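Local structure of amino acid adenylation domain-containing protein (Bacillus stratosphericus LAMA 585, 6ULY) at residues W86-L90 against G91-P95; P509-E513 against P514-M518; I517-A520 against S521-K525. The protein probably selects an alpha-keto acid and activates it as the acyl adenylate in a nonribosomal depsipeptide synthetase module. All blocks are in the same frame, centred on the assembly; numbering follows the deposited sequence.

Contact 1 of 3, residues W86-L90 against G91-P95; sequences WACVL and GGFVP
Cys88 sits in the last turn of helix 78-91 and meets both Phe93 and Pro95 as the chain turns back into strand 94-97. Its CB comes within 3.5 Å of Pro95 CG and 3.8 Å of Phe93 CB. From there the side chain swings beside its own backbone N, with SG opposite the carbonyl carbon (chi1 -69°). SG therefore lies alongside the two partners, 4.0 Å from Pro95 CG and also near Phe93 CB. The Phe93 ring stays next to the helix backbone. Its CD2 is 3.8 Å from Cys88 CA, and the ring stands obliquely to that atom.

The backbone makes the turn. Gly91 N donates to Ala87 O at 2.9 Å, a regular i to i-4 bond. Gly92 then leaves the helix with positive phi (73°), a value that glycine accepts readily. Phe93 N reaches back to Cys88 O at 2.8 Å, but the N-H points poorly and the bond is weak. Gly92 N makes a second weak bond, to Val89 O at 3.4 Å. Together they form a Schellman motif. Val89 O has a further partner in Gln19 NE2.

The turn belongs to the beta-alpha-beta unit of strand 70-74, helix 78-91 and strand 94-97. Val71 and Phe73 of strand 70-74 also touch Cys88, Leu57 of helix 46-62 packs on Phe93, and Phe175 of strand 173-178 packs on Pro95.

Backbone N-H groups give polar partners to the carbonyls at the helix end. The side chains meet mainly through carbon and sulfur, with Gly91 O above one face of the Phe93 ring, offset toward its rim. The Cys88 side chain is buried between the helix and strands 70-74 and 94-97, and its contacts across the turn are van der Waals ones.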
# COMPACT_ATOMS: atom_id res chain seq x y z
N TRP A 86 -27.23 8.86 -15.17
CA TRP A 86 -27.83 8.53 -16.45
C TRP A 86 -27.64 9.64 -17.47
O TRP A 86 -27.50 9.36 -18.67
CB TRP A 86 -29.30 8.20 -16.25
CG TRP A 86 -29.47 6.86 -15.62
CD1 TRP A 86 -29.82 6.60 -14.33
CD2 TRP A 86 -29.28 5.59 -16.25
NE1 TRP A 86 -29.87 5.25 -14.11
CE2 TRP A 86 -29.54 4.60 -15.28
CE3 TRP A 86 -28.92 5.20 -17.54
CZ2 TRP A 86 -29.46 3.24 -15.56
CZ3 TRP A 86 -28.84 3.85 -17.81
CH2 TRP A 86 -29.11 2.89 -16.83
N ALA A 87 -27.60 10.90 -17.03
CA ALA A 87 -27.18 11.96 -17.94
C ALA A 87 -25.82 11.64 -18.54
O ALA A 87 -25.61 11.78 -19.76
CB ALA A 87 -27.15 13.30 -17.20
N CYS A 88 -24.88 11.19 -17.71
CA CYS A 88 -23.55 10.83 -18.20
C CYS A 88 -23.63 9.64 -19.16
O CYS A 88 -22.97 9.64 -20.21
CB CYS A 88 -22.63 10.51 -17.03
SG CYS A 88 -22.18 11.93 -16.01
N VAL A 89 -24.40 8.62 -18.81
CA VAL A 89 -24.63 7.51 -19.73
C VAL A 89 -25.14 8.01 -21.07
O VAL A 89 -24.70 7.55 -22.13
CB VAL A 89 -25.60 6.50 -19.10
CG1 VAL A 89 -26.08 5.49 -20.15
CG2 VAL A 89 -24.94 5.79 -17.93
N LEU A 90 -26.08 8.95 -21.06
CA LEU A 90 -26.63 9.45 -22.32
C LEU A 90 -25.57 10.22 -23.11
O LEU A 90 -25.50 10.09 -24.34
CB LEU A 90 -27.84 10.35 -22.06
CG LEU A 90 -29.10 9.67 -21.52
CD1 LEU A 90 -30.20 10.70 -21.30
CD2 LEU A 90 -29.57 8.58 -22.47
N GLY A 91 -24.75 11.01 -22.43
CA GLY A 91 -23.76 11.80 -23.11
C GLY A 91 -22.47 11.09 -23.45
O GLY A 91 -21.59 11.69 -24.07
N GLY A 92 -22.34 9.82 -23.08
CA GLY A 92 -21.06 9.15 -23.23
C GLY A 92 -20.02 9.60 -22.23
O GLY A 92 -18.83 9.30 -22.40
N PHE A 93 -20.43 10.34 -21.21
CA PHE A 93 -19.53 10.76 -20.15
C PHE A 93 -19.34 9.60 -19.18
O PHE A 93 -20.22 8.74 -19.04
CB PHE A 93 -20.09 11.98 -19.43
CG PHE A 93 -20.66 13.03 -20.35
CD1 PHE A 93 -20.00 13.36 -21.52
CD2 PHE A 93 -21.86 13.66 -20.06
CE1 PHE A 93 -20.52 14.32 -22.38
CE2 PHE A 93 -22.38 14.62 -20.91
CZ PHE A 93 -21.71 14.94 -22.07
N VAL A 94 -18.19 9.59 -18.53
CA VAL A 94 -17.81 8.50 -17.63
C VAL A 94 -17.90 8.98 -16.18
O VAL A 94 -17.01 9.71 -15.71
CB VAL A 94 -16.40 7.99 -17.94
CG1 VAL A 94 -16.11 6.73 -17.15
CG2 VAL A 94 -16.23 7.73 -19.42
N PRO A 95 -18.93 8.59 -15.43
CA PRO A 95 -18.99 8.98 -14.03
C PRO A 95 -17.88 8.35 -13.22
O PRO A 95 -17.47 7.21 -13.47
CB PRO A 95 -20.36 8.46 -13.57
CG PRO A 95 -21.13 8.24 -14.81
CD PRO A 95 -20.12 7.83 -15.84

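Contact 2 of 3, residues P509-E513 against P514-M518; sequences PKLYE and PAYIM
Two tyrosine rings each take an aliphatic group of the facing segment. The methyl CD1 of Ile517 lies over the centre of one face of the Tyr512 ring. Ile517 CD1 is 3.4 Å from the centroid of that ring and only 10° off its normal, a close CH-pi contact. The Tyr516 ring has Leu511 CB over one face, 3.9 Å from its centroid and displaced toward the rim, a second, less centred CH-pi contact. Pro509 CB lies at the edge of the same ring, 4.3 Å from Tyr516 CD2. Lys510 passes Tyr516 OH with CB (3.7 Å) and CD, and its amino end then leads away. Pro509 CG also touches Ile517 CG1, at 3.9 Å.

Glu513 is the N-cap of helix 514-532. Its side chain bends at chi2 (-91°), which turns the carboxylate back over the first turn. Glu513 OE1 accepts from Tyr516 N at 3.1 Å, with the donor nearly in line with the C-O bond. The backbone of the same residue starts the helical pattern: Ile517 N donates to Glu513 O at 2.9 Å, with an N-H...O angle of 153°. A carboxylate at a helix N-terminus probably gains from the positive end of the helix dipole. Tyr512, just before the cap, is the centre of an inverse gamma turn, closed by a weak bond from Glu513 N to Leu511 O.

The turn links strand 502-509 to helix 514-532. Lys510 is tied by a backbone hydrogen bond to Gly482. Gln543 of strand 539-543 packs against both Tyr512 and Ile517. Met518 of the second subunit packs on Tyr512 and Pro514, and Met518 of this chain meets Gln543 of that subunit, so the helix start lies at the interface between the two copies.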
# COMPACT_ATOMS: atom_id res chain seq x y z
N PRO A 509 -9.27 -11.82 31.05
CA PRO A 509 -8.76 -12.53 32.22
C PRO A 509 -9.94 -13.19 32.96
O PRO A 509 -11.04 -12.63 32.96
CB PRO A 509 -8.07 -11.43 33.03
CG PRO A 509 -8.88 -10.19 32.71
CD PRO A 509 -9.33 -10.36 31.27
N LYS A 510 -9.69 -14.36 33.55
CA LYS A 510 -10.65 -15.02 34.46
C LYS A 510 -11.01 -14.08 35.61
O LYS A 510 -12.09 -14.26 36.22
CB LYS A 510 -10.06 -16.32 35.00
CG LYS A 510 -9.96 -17.44 33.99
CD LYS A 510 -9.51 -18.76 34.60
CE LYS A 510 -9.32 -19.84 33.55
NZ LYS A 510 -8.84 -21.12 34.12
N LEU A 511 -10.14 -13.11 35.91
CA LEU A 511 -10.32 -12.15 37.01
C LEU A 511 -9.74 -10.82 36.59
O LEU A 511 -8.54 -10.78 36.28
CB LEU A 511 -9.59 -12.68 38.24
CG LEU A 511 -10.06 -12.10 39.56
CD1 LEU A 511 -11.47 -12.57 39.86
CD2 LEU A 511 -9.09 -12.49 40.66
N TYR A 512 -10.56 -9.77 36.54
CA TYR A 512 -10.07 -8.41 36.22
C TYR A 512 -9.60 -7.75 37.53
O TYR A 512 -10.25 -6.82 38.04
CB TYR A 512 -11.12 -7.63 35.42
CG TYR A 512 -10.52 -6.44 34.70
CD1 TYR A 512 -9.93 -5.41 35.41
CD2 TYR A 512 -10.49 -6.37 33.31
CE1 TYR A 512 -9.35 -4.32 34.77
CE2 TYR A 512 -9.91 -5.29 32.65
CZ TYR A 512 -9.34 -4.26 33.39
OH TYR A 512 -8.77 -3.19 32.76
N GLU A 513 -8.48 -8.26 38.05
CA GLU A 513 -7.72 -7.69 39.18
C GLU A 513 -6.33 -7.35 38.66
O GLU A 513 -5.76 -8.13 37.90
CB GLU A 513 -7.69 -8.71 40.32
CG GLU A 513 -7.33 -8.12 41.67
CD GLU A 513 -5.84 -8.15 41.97
OE1 GLU A 513 -5.10 -8.72 41.14
OE2 GLU A 513 -5.41 -7.62 43.03
N PRO A 514 -5.74 -6.17 39.00
CA PRO A 514 -4.52 -5.71 38.35
C PRO A 514 -3.33 -6.70 38.40
O PRO A 514 -2.68 -6.90 37.37
CB PRO A 514 -4.18 -4.40 39.08
CG PRO A 514 -5.02 -4.38 40.34
CD PRO A 514 -6.24 -5.21 40.00
N ALA A 515 -3.06 -7.31 39.56
CA ALA A 515 -1.95 -8.29 39.68
C ALA A 515 -2.26 -9.51 38.79
O ALA A 515 -1.35 -9.99 38.07
CB ALA A 515 -1.73 -8.70 41.12
N TYR A 516 -3.49 -10.00 38.84
CA TYR A 516 -3.93 -11.18 38.06
C TYR A 516 -3.71 -10.90 36.58
O TYR A 516 -3.27 -11.81 35.85
CB TYR A 516 -5.40 -11.52 38.33
CG TYR A 516 -5.80 -12.91 37.88
CD1 TYR A 516 -5.57 -14.02 38.69
CD2 TYR A 516 -6.36 -13.13 36.63
CE1 TYR A 516 -5.89 -15.30 38.28
CE2 TYR A 516 -6.72 -14.41 36.21
CZ TYR A 516 -6.47 -15.50 37.03
OH TYR A 516 -6.80 -16.76 36.62
N ILE A 517 -4.03 -9.69 36.14
CA ILE A 517 -3.92 -9.31 34.70
C ILE A 517 -2.43 -9.26 34.31
O ILE A 517 -2.08 -9.75 33.22
CB ILE A 517 -4.64 -7.99 34.41
CG1 ILE A 517 -6.16 -8.16 34.53
CG2 ILE A 517 -4.25 -7.44 33.04
CD1 ILE A 517 -6.93 -6.85 34.60
N MET A 518 -1.60 -8.67 35.16
CA MET A 518 -0.15 -8.54 34.86
C MET A 518 0.49 -9.93 34.84
O MET A 518 1.35 -10.16 33.97
CB MET A 518 0.52 -7.61 35.87
CG MET A 518 0.22 -6.15 35.57
SD MET A 518 0.97 -5.01 36.74
CE MET A 518 2.70 -5.27 36.38

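Contact 3 of 3, residues I517-A520 against S521-K525; sequences IMRA and SQHIK
Helix 514-532 is the helical arm of a beta-alpha-beta unit between strands 502-509 and 539-543, and Ile517 and Ser521 meet one turn apart on it. Two donors of Ser521 grip Ile517 O. Ser521 N gives the regular helical bond at 2.9 Å. Ser521 OG bonds to the same oxygen, also at 2.9 Å, because chi1 (-64°) sets the hydroxyl beside the backbone N. OG stands 39° out of the carbonyl plane, on the face opposite to the N-H. The polar hydroxyl is thus turned back onto its own helix.

Arg519 and His523 run side by side and point the same way. The touching is done by the aliphatic part of the arginine: Arg519 CG lies 3.5 Å from His523 NE2. The guanidinium and ring planes are 50° apart. Arg519 O sits under one face of the imidazole, toward its rim, and accepts from His523 N at 3.0 Å. On the buried side, Ile524 N donates to Ala520 O at 2.8 Å, and Ile524 CG1 leans on that same carbonyl.

Around the helix, Phe507 of strand 502-509 packs on Ala520, Ser521 and Ile524. From strand 539-543, Pro541 meets Ser521 and Ile539 meets Ile524, while His523 touches the loop residue Val480.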
# COMPACT_ATOMS: atom_id res chain seq x y z
N ILE A 517 -4.03 -9.69 36.14
CA ILE A 517 -3.92 -9.31 34.70
C ILE A 517 -2.43 -9.26 34.31
O ILE A 517 -2.08 -9.75 33.22
CB ILE A 517 -4.64 -7.99 34.41
CG1 ILE A 517 -6.16 -8.16 34.53
CG2 ILE A 517 -4.25 -7.44 33.04
CD1 ILE A 517 -6.93 -6.85 34.60
N MET A 518 -1.60 -8.67 35.16
CA MET A 518 -0.15 -8.54 34.86
C MET A 518 0.49 -9.93 34.84
O MET A 518 1.35 -10.16 33.97
CB MET A 518 0.52 -7.61 35.87
CG MET A 518 0.22 -6.15 35.57
SD MET A 518 0.97 -5.01 36.74
CE MET A 518 2.70 -5.27 36.38
N ARG A 519 0.06 -10.85 35.70
CA ARG A 519 0.59 -12.23 35.67
C ARG A 519 0.22 -12.90 34.33
O ARG A 519 1.13 -13.45 33.66
CB ARG A 519 0.04 -13.05 36.82
CG ARG A 519 0.50 -14.50 36.80
CD ARG A 519 -0.34 -15.36 37.72
NE ARG A 519 -0.52 -14.69 39.00
CZ ARG A 519 -1.51 -14.93 39.84
NH1 ARG A 519 -2.41 -15.85 39.54
NH2 ARG A 519 -1.58 -14.26 40.98
N ALA A 520 -1.05 -12.88 33.95
CA ALA A 520 -1.51 -13.53 32.71
C ALA A 520 -0.77 -12.93 31.52
O ALA A 520 -0.35 -13.71 30.64
CB ALA A 520 -3.00 -13.42 32.54
N SER A 521 -0.60 -11.60 31.48
CA SER A 521 0.05 -10.87 30.36
C SER A 521 1.49 -11.34 30.18
O SER A 521 1.91 -11.58 29.03
CB SER A 521 -0.02 -9.38 30.57
OG SER A 521 -1.37 -8.95 30.57
N GLN A 522 2.23 -11.47 31.29
CA GLN A 522 3.62 -11.98 31.28
C GLN A 522 3.62 -13.42 30.75
O GLN A 522 4.47 -13.71 29.90
CB GLN A 522 4.26 -11.96 32.67
CG GLN A 522 4.50 -10.57 33.25
CD GLN A 522 4.99 -10.67 34.68
OE1 GLN A 522 4.47 -10.02 35.58
NE2 GLN A 522 5.99 -11.50 34.91
N HIS A 523 2.73 -14.28 31.24
CA HIS A 523 2.67 -15.70 30.82
C HIS A 523 2.28 -15.81 29.34
O HIS A 523 2.83 -16.68 28.66
CB HIS A 523 1.73 -16.51 31.72
CG HIS A 523 2.24 -16.69 33.11
ND1 HIS A 523 3.58 -16.70 33.43
CD2 HIS A 523 1.58 -16.86 34.28
CE1 HIS A 523 3.73 -16.87 34.73
NE2 HIS A 523 2.52 -16.97 35.27
N ILE A 524 1.36 -14.97 28.87
CA ILE A 524 0.95 -14.96 27.44
C ILE A 524 2.19 -14.68 26.59
O ILE A 524 2.48 -15.44 25.64
CB ILE A 524 -0.17 -13.92 27.21
CG1 ILE A 524 -1.51 -14.38 27.79
CG2 ILE A 524 -0.30 -13.57 25.73
CD1 ILE A 524 -2.59 -13.29 27.82
N LYS A 525 2.90 -13.61 26.91
CA LYS A 525 4.08 -13.18 26.14
C LYS A 525 5.09 -14.33 26.13
O LYS A 525 5.57 -14.69 25.03
CB LYS A 525 4.62 -11.88 26.75
CG LYS A 525 5.60 -11.12 25.86
CD LYS A 525 5.82 -9.67 26.26
CE LYS A 525 7.23 -9.38 26.76
NZ LYS A 525 7.37 -7.97 27.21

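Contacts 2 and 3 follow one another on helix 514-532: they share Ile517 and Met518, and their centres are 9 Å apart. Contact 2 caps the start of the helix, and contact 3 carries it into the next turns. Contact 1 is remote from both, with centres 61 Å from contact 2 and 60 Å from contact 3, on the opposite side of the chain's centre. Its nearest atoms are about 48 Å from either. It ends a helix, whereas contact 2 begins one. The keto acyl adenylate is bound by residues between 223 and 453, so no contact belongs to that pocket.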